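Local coordinates for 2,3-dihydroxybenzoate-AMP ligase (Bacillus subtilis, PDB 1MDB), which is an AMP-binding enzyme of the ANL superfamily, built from a large N-terminal part and a small C-terminal domain, with a pocket that holds adenosine monophosphate, at residues H109-E119 with Y137-L148; Y209-V217 with K355-S363. All blocks are in the same frame, centred on the assembly; numbering follows the deposited sequence.

How the interactions relate
From the N terminus, the chain first reaches interaction 1, where helix 111-120 packs on helix 137-147. Only 17 residues lie between the two segments, mostly strand 125-132 and the short strand 135-136, so this closes a short loop by joining two helices that flank the six-stranded sheet. Interaction 2 opens later and spans 137 residues. It returns the end of the nine-stranded sheet to helix 204-218, just before the chain enters the four-stranded antiparallel sheet. The two contacts are in series, neither nested nor crossed. The centres of interaction 1 and interaction 2 are about 36 Å apart, on opposite sides of the chain's centre. Interaction 2 lies nearer the bound 2,3-dihydroxy-benzoic acid.

Interaction 1: H109-E119 with Y137-L148; sequences HRSSEITYFCE and YRSLARQVQSKL
Val144 is the knob of this helix pair, beta-branched and compact enough for the hole formed by Ser111, Ile114, Thr115 and Cys118. Val144 CG2 meets Ile114 CG2 at 3.7 Å, the two side chains crossing at about a right angle. The helix axes come within 9.4 Å at a crossing angle of -53°. Leu148 carries the apolar contact onward, with CD1 lying 3.5 Å from Cys118 CB and its other methyl against the aliphatic CG of Glu119. Leu140 CD1 packs tightly on the backbone of Ser111, 3.4 Å from its CA, while CD2 turns to His109 O and, more loosely, to Ile114.

The polar bond across the pair is a weak one: Lys147 passes its aliphatic stem over Thr115 and, at the exposed rim, NZ reaches Ser111 OG at 3.3 Å. Within its own helix, buried Thr115 has its hydroxyl beside the backbone N (chi1 -62°), and OG1 gives a 2.6 Å bond to Ser111 O.

Helix 111-120 leads from strand 101-104 to 125-132; 137-147, entered from the short antiparallel strand 135-136, leads on to 154-157, parallel to 125-132. Ile114 and Leu140 both rest on Tyr126 of strand 125-132.

Interaction 2: Y209-V217 with K355-S363; sequences YSLKRSVEV and KPMSPYDES
Ser358 OG is gripped from two directions: Tyr209 OH lies 2.8 Å away, in a hydrogen bond whose donor may be either hydroxyl, and the backbone N of Tyr360 donates to it over 3.0 Å. The serine oxygen meets the Tyr209 ring at its edge, in plane. Tyrosine suits this place because its long, rigid ring carries a hydroxyl far enough to reach the loop; CG anti to the backbone N (chi1 174°) aims it there.

The bond from Tyr360 N makes Ser358 the head of an ST turn, set within a type I beta turn from Ser358 to Asp361. Pro359 suits its second position with a phi of -68°, and Asp361 OD2 accepts from Ser358 N. This turn joins strand 355-356, at the edge of the nine-stranded sheet, to strand 362-366 of the antiparallel sheet, and here it meets helix 204-218.

Arg213 bends at chi2 and chi3 so that NH1 meets Met357 O at 2.7 Å, almost in line with the carbonyl bond. NE and NH2 form a side-on salt bridge to the single oxygen Glu216 OE2; these in-plane bonds together limit the guanidinium's rotation.

The unbranched, extended Met357 side chain lies along the helix: SD is 3.6 Å from Arg213 CB and 3.4 Å from Ser214 OG, while CE reaches Ser210 CB at 3.7 Å. Ser214 OG donates to Ser210 O and also bonds Tyr339 OH. Met357 touches Val337, a residue of the 2,3-dihydroxy-benzoic acid pocket.

Interaction 1: H109-E119 with Y137-L148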
loop_
_atom_site.group_PDB
_atom_site.type_symbol
_atom_site.label_atom_id
_atom_site.label_comp_id
_atom_site.label_asym_id
_atom_site.label_seq_id
_atom_site.Cartn_x
_atom_site.Cartn_y
_atom_site.Cartn_z
ATOM N N HIS A 109 -1.240 12.953 -4.950
ATOM C CA HIS A 109 -0.988 14.046 -4.020
ATOM C C HIS A 109 -0.896 15.392 -4.733
ATOM O O HIS A 109 -0.473 15.475 -5.884
ATOM C CB HIS A 109 0.278 13.760 -3.210
ATOM C CG HIS A 109 0.098 12.663 -2.209
ATOM N ND1 HIS A 109 1.130 11.847 -1.797
ATOM C CD2 HIS A 109 -1.009 12.227 -1.564
ATOM C CE1 HIS A 109 0.665 10.950 -0.945
ATOM N NE2 HIS A 109 -0.630 11.158 -0.787
ATOM N N ARG A 110 -1.315 16.443 -4.047
ATOM C CA ARG A 110 -1.290 17.770 -4.634
ATOM C C ARG A 110 -0.494 18.730 -3.753
ATOM O O ARG A 110 0.131 18.302 -2.779
ATOM C CB ARG A 110 -2.727 18.249 -4.872
ATOM C CG ARG A 110 -3.479 17.401 -5.924
ATOM C CD ARG A 110 -2.815 17.497 -7.298
ATOM N NE ARG A 110 -3.470 16.695 -8.333
ATOM C CZ ARG A 110 -3.028 15.519 -8.778
ATOM N NH1 ARG A 110 -1.920 14.979 -8.284
ATOM N NH2 ARG A 110 -3.686 14.887 -9.742
ATOM N N SER A 111 -0.508 20.016 -4.094
ATOM C CA SER A 111 0.280 21.006 -3.367
ATOM C C SER A 111 0.167 20.991 -1.848
ATOM O O SER A 111 1.164 21.154 -1.157
ATOM C CB SER A 111 -0.030 22.410 -3.882
ATOM O OG SER A 111 -1.305 22.825 -3.451
ATOM N N SER A 112 -1.033 20.799 -1.322
ATOM C CA SER A 112 -1.195 20.784 0.120
ATOM C C SER A 112 -0.385 19.649 0.760
ATOM O O SER A 112 0.373 19.884 1.702
ATOM C CB SER A 112 -2.670 20.654 0.486
ATOM O OG SER A 112 -2.933 21.339 1.696
ATOM N N GLU A 113 -0.533 18.425 0.256
ATOM C CA GLU A 113 0.222 17.308 0.817
ATOM C C GLU A 113 1.711 17.397 0.463
ATOM O O GLU A 113 2.562 17.184 1.321
ATOM C CB GLU A 113 -0.336 15.970 0.329
ATOM C CG GLU A 113 -1.769 15.716 0.748
ATOM C CD GLU A 113 -2.710 15.703 -0.428
ATOM O OE1 GLU A 113 -2.582 16.579 -1.315
ATOM O OE2 GLU A 113 -3.582 14.815 -0.459
ATOM N N ILE A 114 2.028 17.722 -0.791
ATOM C CA ILE A 114 3.434 17.816 -1.197
ATOM C C ILE A 114 4.175 18.906 -0.415
ATOM O O ILE A 114 5.278 18.677 0.093
ATOM C CB ILE A 114 3.580 18.079 -2.714
ATOM C CG1 ILE A 114 2.970 16.916 -3.505
ATOM C CG2 ILE A 114 5.056 18.222 -3.082
ATOM C CD1 ILE A 114 3.524 15.531 -3.129
ATOM N N THR A 115 3.574 20.087 -0.314
ATOM C CA THR A 115 4.193 21.180 0.436
ATOM C C THR A 115 4.492 20.711 1.867
ATOM O O THR A 115 5.537 21.021 2.432
ATOM C CB THR A 115 3.268 22.424 0.468
ATOM O OG1 THR A 115 3.067 22.886 -0.869
ATOM C CG2 THR A 115 3.890 23.553 1.285
ATOM N N TYR A 116 3.569 19.951 2.439
ATOM C CA TYR A 116 3.742 19.425 3.784
ATOM C C TYR A 116 4.940 18.475 3.833
ATOM O O TYR A 116 5.839 18.633 4.665
ATOM C CB TYR A 116 2.474 18.693 4.211
ATOM C CG TYR A 116 2.624 17.918 5.498
ATOM C CD1 TYR A 116 2.884 18.572 6.699
ATOM C CD2 TYR A 116 2.518 16.531 5.511
ATOM C CE1 TYR A 116 3.034 17.863 7.881
ATOM C CE2 TYR A 116 2.664 15.810 6.685
ATOM C CZ TYR A 116 2.924 16.482 7.865
ATOM O OH TYR A 116 3.089 15.777 9.035
ATOM N N PHE A 117 4.957 17.492 2.934
ATOM C CA PHE A 117 6.060 16.533 2.879
ATOM C C PHE A 117 7.417 17.233 2.723
ATOM O O PHE A 117 8.404 16.832 3.345
ATOM C CB PHE A 117 5.872 15.564 1.699
ATOM C CG PHE A 117 4.589 14.766 1.745
ATOM C CD1 PHE A 117 4.082 14.186 0.584
ATOM C CD2 PHE A 117 3.897 14.580 2.936
ATOM C CE1 PHE A 117 2.901 13.433 0.609
ATOM C CE2 PHE A 117 2.718 13.832 2.970
ATOM C CZ PHE A 117 2.220 13.258 1.805
ATOM N N CYS A 118 7.469 18.267 1.884
ATOM C CA CYS A 118 8.720 18.982 1.637
ATOM C C CYS A 118 9.170 19.804 2.839
ATOM O O CYS A 118 10.367 19.872 3.141
ATOM C CB CYS A 118 8.591 19.887 0.401
ATOM S SG CYS A 118 8.501 19.011 -1.194
ATOM N N GLU A 119 8.214 20.430 3.522
ATOM C CA GLU A 119 8.519 21.239 4.707
ATOM C C GLU A 119 8.965 20.336 5.851
ATOM O O GLU A 119 10.088 20.423 6.336
ATOM C CB GLU A 119 7.281 22.004 5.165
ATOM C CG GLU A 119 7.295 23.489 4.898
ATOM C CD GLU A 119 6.117 24.181 5.558
ATOM O OE1 GLU A 119 6.041 24.158 6.805
ATOM O OE2 GLU A 119 5.265 24.738 4.838
ATOM N N TYR A 137 2.562 17.846 -13.706
ATOM C CA TYR A 137 3.171 18.004 -12.393
ATOM C C TYR A 137 4.103 19.195 -12.225
ATOM O O TYR A 137 4.468 19.536 -11.096
ATOM C CB TYR A 137 3.870 16.702 -11.972
ATOM C CG TYR A 137 2.900 15.558 -11.693
ATOM C CD1 TYR A 137 2.261 14.881 -12.741
ATOM C CD2 TYR A 137 2.594 15.181 -10.385
ATOM C CE1 TYR A 137 1.336 13.860 -12.488
ATOM C CE2 TYR A 137 1.674 14.169 -10.120
ATOM C CZ TYR A 137 1.047 13.513 -11.177
ATOM O OH TYR A 137 0.120 12.529 -10.923
ATOM N N ARG A 138 4.493 19.841 -13.323
ATOM C CA ARG A 138 5.351 21.016 -13.194
ATOM C C ARG A 138 4.527 22.159 -12.621
ATOM O O ARG A 138 5.056 23.025 -11.928
ATOM C CB ARG A 138 5.920 21.464 -14.535
ATOM C CG ARG A 138 6.478 20.372 -15.393
ATOM C CD ARG A 138 5.608 20.312 -16.617
ATOM N NE ARG A 138 6.193 19.528 -17.683
ATOM C CZ ARG A 138 5.707 19.500 -18.914
ATOM N NH1 ARG A 138 4.625 20.211 -19.217
ATOM N NH2 ARG A 138 6.324 18.787 -19.842
ATOM N N SER A 139 3.233 22.174 -12.924
ATOM C CA SER A 139 2.372 23.226 -12.407
ATOM C C SER A 139 2.242 22.985 -10.908
ATOM O O SER A 139 2.148 23.927 -10.125
ATOM C CB SER A 139 0.992 23.204 -13.094
ATOM O OG SER A 139 0.292 22.007 -12.802
ATOM N N LEU A 140 2.244 21.717 -10.505
ATOM C CA LEU A 140 2.178 21.390 -9.085
ATOM C C LEU A 140 3.510 21.866 -8.476
ATOM O O LEU A 140 3.534 22.472 -7.407
ATOM C CB LEU A 140 2.011 19.875 -8.886
ATOM C CG LEU A 140 2.156 19.345 -7.450
ATOM C CD1 LEU A 140 1.218 20.107 -6.526
ATOM C CD2 LEU A 140 1.865 17.830 -7.403
ATOM N N ALA A 141 4.612 21.604 -9.173
ATOM C CA ALA A 141 5.928 22.037 -8.686
ATOM C C ALA A 141 5.922 23.552 -8.480
ATOM O O ALA A 141 6.417 24.056 -7.468
ATOM C CB ALA A 141 7.023 21.651 -9.693
ATOM N N ARG A 142 5.354 24.277 -9.442
ATOM C CA ARG A 142 5.300 25.727 -9.346
ATOM C C ARG A 142 4.513 26.142 -8.126
ATOM O O ARG A 142 4.882 27.092 -7.437
ATOM C CB ARG A 142 4.686 26.332 -10.610
ATOM C CG ARG A 142 5.534 26.081 -11.845
ATOM C CD ARG A 142 5.038 26.820 -13.073
ATOM N NE ARG A 142 5.821 26.414 -14.232
ATOM C CZ ARG A 142 5.463 25.452 -15.073
ATOM N NH1 ARG A 142 4.317 24.801 -14.904
ATOM N NH2 ARG A 142 6.276 25.105 -16.055
ATOM N N GLN A 143 3.427 25.431 -7.850
ATOM C CA GLN A 143 2.619 25.745 -6.683
ATOM C C GLN A 143 3.439 25.491 -5.424
ATOM O O GLN A 143 3.436 26.297 -4.487
ATOM C CB GLN A 143 1.346 24.889 -6.678
ATOM C CG GLN A 143 0.328 25.351 -7.705
ATOM C CD GLN A 143 -0.872 24.438 -7.811
ATOM O OE1 GLN A 143 -1.973 24.886 -8.135
ATOM N NE2 GLN A 143 -0.667 23.153 -7.558
ATOM N N VAL A 144 4.160 24.377 -5.403
ATOM C CA VAL A 144 4.964 24.065 -4.231
ATOM C C VAL A 144 6.052 25.118 -3.983
ATOM O O VAL A 144 6.149 25.638 -2.871
ATOM C CB VAL A 144 5.589 22.656 -4.337
ATOM C CG1 VAL A 144 6.425 22.359 -3.100
ATOM C CG2 VAL A 144 4.476 21.616 -4.469
ATOM N N GLN A 145 6.845 25.454 -5.008
ATOM C CA GLN A 145 7.904 26.454 -4.839
ATOM C C GLN A 145 7.388 27.796 -4.327
ATOM O O GLN A 145 8.041 28.441 -3.500
ATOM C CB GLN A 145 8.670 26.707 -6.146
ATOM C CG GLN A 145 9.653 25.630 -6.551
ATOM C CD GLN A 145 10.724 26.155 -7.509
ATOM O OE1 GLN A 145 10.460 27.032 -8.328
ATOM N NE2 GLN A 145 11.935 25.606 -7.410
ATOM N N SER A 146 6.226 28.229 -4.816
ATOM C CA SER A 146 5.682 29.507 -4.366
ATOM C C SER A 146 5.361 29.444 -2.869
ATOM O O SER A 146 5.233 30.474 -2.201
ATOM C CB SER A 146 4.438 29.900 -5.185
ATOM O OG SER A 146 3.362 29.003 -4.999
ATOM N N LYS A 147 5.235 28.232 -2.338
ATOM C CA LYS A 147 4.980 28.079 -0.915
ATOM C C LYS A 147 6.311 27.821 -0.211
ATOM O O LYS A 147 6.474 28.156 0.960
ATOM C CB LYS A 147 4.016 26.920 -0.646
ATOM C CG LYS A 147 2.554 27.251 -0.883
ATOM C CD LYS A 147 1.690 26.007 -0.739
ATOM C CE LYS A 147 0.236 26.283 -1.104
ATOM N NZ LYS A 147 -0.563 25.022 -1.125
ATOM N N LEU A 148 7.263 27.234 -0.932
ATOM C CA LEU A 148 8.576 26.936 -0.360
ATOM C C LEU A 148 9.697 27.378 -1.300
ATOM O O LEU A 148 10.281 26.561 -2.009
ATOM C CB LEU A 148 8.706 25.432 -0.078
ATOM C CG LEU A 148 7.642 24.775 0.809
ATOM C CD1 LEU A 148 7.924 23.284 0.917
ATOM C CD2 LEU A 148 7.639 25.415 2.185
#

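Interaction 2: Y209-V217 with K355-S363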
loop_
_atom_site.group_PDB
_atom_site.type_symbol
_atom_site.label_atom_id
_atom_site.label_comp_id
_atom_site.label_asym_id
_atom_site.label_seq_id
_atom_site.Cartn_x
_atom_site.Cartn_y
_atom_site.Cartn_z
ATOM N N TYR A 209 14.441 -7.396 4.966
ATOM C CA TYR A 209 13.939 -8.613 5.604
ATOM C C TYR A 209 12.473 -8.811 5.202
ATOM O O TYR A 209 12.062 -9.922 4.845
ATOM C CB TYR A 209 14.025 -8.530 7.127
ATOM C CG TYR A 209 13.384 -9.719 7.804
ATOM C CD1 TYR A 209 13.857 -11.013 7.571
ATOM C CD2 TYR A 209 12.276 -9.561 8.644
ATOM C CE1 TYR A 209 13.245 -12.120 8.153
ATOM C CE2 TYR A 209 11.654 -10.667 9.236
ATOM C CZ TYR A 209 12.144 -11.943 8.983
ATOM O OH TYR A 209 11.536 -13.044 9.547
ATOM N N SER A 210 11.681 -7.738 5.258
ATOM C CA SER A 210 10.270 -7.834 4.872
ATOM C C SER A 210 10.156 -8.320 3.422
ATOM O O SER A 210 9.219 -9.041 3.076
ATOM C CB SER A 210 9.564 -6.480 5.019
ATOM O OG SER A 210 9.737 -5.673 3.863
ATOM N N LEU A 211 11.107 -7.919 2.573
ATOM C CA LEU A 211 11.104 -8.346 1.174
ATOM C C LEU A 211 11.441 -9.847 1.048
ATOM O O LEU A 211 10.811 -10.574 0.273
ATOM C CB LEU A 211 12.111 -7.514 0.364
ATOM C CG LEU A 211 11.835 -6.009 0.233
ATOM C CD1 LEU A 211 12.983 -5.332 -0.517
ATOM C CD2 LEU A 211 10.514 -5.787 -0.506
ATOM N N LYS A 212 12.427 -10.306 1.814
ATOM C CA LYS A 212 12.833 -11.709 1.779
ATOM C C LYS A 212 11.711 -12.630 2.237
ATOM O O LYS A 212 11.508 -13.697 1.666
ATOM C CB LYS A 212 14.058 -11.947 2.669
ATOM C CG LYS A 212 14.775 -13.261 2.361
ATOM C CD LYS A 212 15.762 -13.661 3.453
ATOM C CE LYS A 212 15.034 -14.201 4.671
ATOM N NZ LYS A 212 15.970 -14.650 5.747
ATOM N N ARG A 213 10.987 -12.232 3.277
ATOM C CA ARG A 213 9.889 -13.059 3.763
ATOM C C ARG A 213 8.737 -13.068 2.761
ATOM O O ARG A 213 8.137 -14.113 2.513
ATOM C CB ARG A 213 9.407 -12.562 5.125
ATOM C CG ARG A 213 10.154 -13.154 6.312
ATOM C CD ARG A 213 9.550 -14.494 6.754
ATOM N NE ARG A 213 9.918 -15.615 5.892
ATOM C CZ ARG A 213 9.188 -16.719 5.754
ATOM N NH1 ARG A 213 8.046 -16.846 6.415
ATOM N NH2 ARG A 213 9.598 -17.698 4.956
ATOM N N SER A 214 8.435 -11.910 2.176
ATOM C CA SER A 214 7.357 -11.825 1.193
ATOM C C SER A 214 7.698 -12.694 -0.014
ATOM O O SER A 214 6.826 -13.324 -0.592
ATOM C CB SER A 214 7.153 -10.375 0.744
ATOM O OG SER A 214 6.814 -9.544 1.843
ATOM N N VAL A 215 8.969 -12.706 -0.400
ATOM C CA VAL A 215 9.416 -13.516 -1.525
ATOM C C VAL A 215 9.168 -15.004 -1.228
ATOM O O VAL A 215 8.578 -15.733 -2.037
ATOM C CB VAL A 215 10.925 -13.294 -1.804
ATOM C CG1 VAL A 215 11.465 -14.428 -2.665
ATOM C CG2 VAL A 215 11.133 -11.959 -2.521
ATOM N N GLU A 216 9.618 -15.443 -0.064
ATOM C CA GLU A 216 9.441 -16.830 0.338
ATOM C C GLU A 216 7.962 -17.187 0.479
ATOM O O GLU A 216 7.504 -18.176 -0.092
ATOM C CB GLU A 216 10.189 -17.081 1.645
ATOM C CG GLU A 216 11.698 -16.961 1.491
ATOM C CD GLU A 216 12.424 -16.915 2.814
ATOM O OE1 GLU A 216 13.670 -16.942 2.810
ATOM O OE2 GLU A 216 11.752 -16.844 3.864
ATOM N N VAL A 217 7.207 -16.377 1.216
ATOM C CA VAL A 217 5.778 -16.642 1.392
ATOM C C VAL A 217 4.988 -16.583 0.081
ATOM O O VAL A 217 3.984 -17.269 -0.065
ATOM C CB VAL A 217 5.125 -15.644 2.382
ATOM C CG1 VAL A 217 3.631 -15.919 2.490
ATOM C CG2 VAL A 217 5.766 -15.763 3.742
ATOM N N LYS A 355 -1.862 -14.733 7.998
ATOM C CA LYS A 355 -1.179 -14.790 9.293
ATOM C C LYS A 355 0.190 -14.137 9.122
ATOM O O LYS A 355 0.736 -14.125 8.026
ATOM C CB LYS A 355 -1.019 -16.247 9.766
ATOM C CG LYS A 355 -0.155 -17.125 8.868
ATOM C CD LYS A 355 -0.050 -18.559 9.401
ATOM C CE LYS A 355 0.768 -19.444 8.452
ATOM N NZ LYS A 355 0.739 -20.902 8.801
ATOM N N PRO A 356 0.764 -13.579 10.201
ATOM C CA PRO A 356 2.079 -12.932 10.087
ATOM C C PRO A 356 3.060 -13.682 9.195
ATOM O O PRO A 356 3.153 -14.909 9.253
ATOM C CB PRO A 356 2.541 -12.848 11.533
ATOM C CG PRO A 356 1.251 -12.579 12.252
ATOM C CD PRO A 356 0.278 -13.538 11.593
ATOM N N MET A 357 3.795 -12.942 8.369
ATOM C CA MET A 357 4.757 -13.559 7.462
ATOM C C MET A 357 6.065 -13.948 8.145
ATOM O O MET A 357 6.796 -14.803 7.644
ATOM C CB MET A 357 5.059 -12.631 6.275
ATOM C CG MET A 357 5.991 -11.463 6.569
ATOM S SD MET A 357 6.450 -10.587 5.026
ATOM C CE MET A 357 6.764 -8.884 5.626
ATOM N N SER A 358 6.358 -13.331 9.284
ATOM C CA SER A 358 7.590 -13.620 10.014
ATOM C C SER A 358 7.351 -14.427 11.280
ATOM O O SER A 358 6.356 -14.227 11.970
ATOM C CB SER A 358 8.297 -12.323 10.397
ATOM O OG SER A 358 9.379 -12.580 11.276
ATOM N N PRO A 359 8.271 -15.352 11.601
ATOM C CA PRO A 359 8.149 -16.185 12.801
ATOM C C PRO A 359 8.323 -15.312 14.035
ATOM O O PRO A 359 7.922 -15.686 15.136
ATOM C CB PRO A 359 9.307 -17.174 12.660
ATOM C CG PRO A 359 9.546 -17.229 11.182
ATOM C CD PRO A 359 9.421 -15.783 10.788
ATOM N N TYR A 360 8.928 -14.144 13.841
ATOM C CA TYR A 360 9.173 -13.234 14.945
ATOM C C TYR A 360 8.161 -12.097 15.084
ATOM O O TYR A 360 8.310 -11.237 15.953
ATOM C CB TYR A 360 10.594 -12.678 14.850
ATOM C CG TYR A 360 11.651 -13.760 14.770
ATOM C CD1 TYR A 360 12.040 -14.293 13.541
ATOM C CD2 TYR A 360 12.248 -14.267 15.926
ATOM C CE1 TYR A 360 13.001 -15.303 13.461
ATOM C CE2 TYR A 360 13.208 -15.278 15.860
ATOM C CZ TYR A 360 13.580 -15.791 14.623
ATOM O OH TYR A 360 14.527 -16.789 14.544
ATOM N N ASP A 361 7.141 -12.087 14.226
ATOM C CA ASP A 361 6.092 -11.072 14.310
ATOM C C ASP A 361 5.252 -11.393 15.547
ATOM O O ASP A 361 4.775 -12.512 15.702
ATOM C CB ASP A 361 5.171 -11.107 13.079
ATOM C CG ASP A 361 5.687 -10.259 11.919
ATOM O OD1 ASP A 361 6.128 -9.120 12.163
ATOM O OD2 ASP A 361 5.633 -10.729 10.760
ATOM N N GLU A 362 5.083 -10.418 16.429
ATOM C CA GLU A 362 4.280 -10.608 17.629
ATOM C C GLU A 362 2.945 -9.885 17.477
ATOM O O GLU A 362 2.909 -8.694 17.158
ATOM C CB GLU A 362 5.010 -10.053 18.846
ATOM C CG GLU A 362 6.110 -10.936 19.374
ATOM C CD GLU A 362 6.936 -10.231 20.423
ATOM O OE1 GLU A 362 7.847 -9.460 20.046
ATOM O OE2 GLU A 362 6.662 -10.434 21.627
ATOM N N SER A 363 1.853 -10.604 17.707
ATOM C CA SER A 363 0.529 -10.020 17.603
ATOM C C SER A 363 -0.259 -10.166 18.900
ATOM O O SER A 363 -0.196 -11.195 19.572
ATOM C CB SER A 363 -0.252 -10.676 16.460
ATOM O OG SER A 363 0.255 -10.275 15.197
#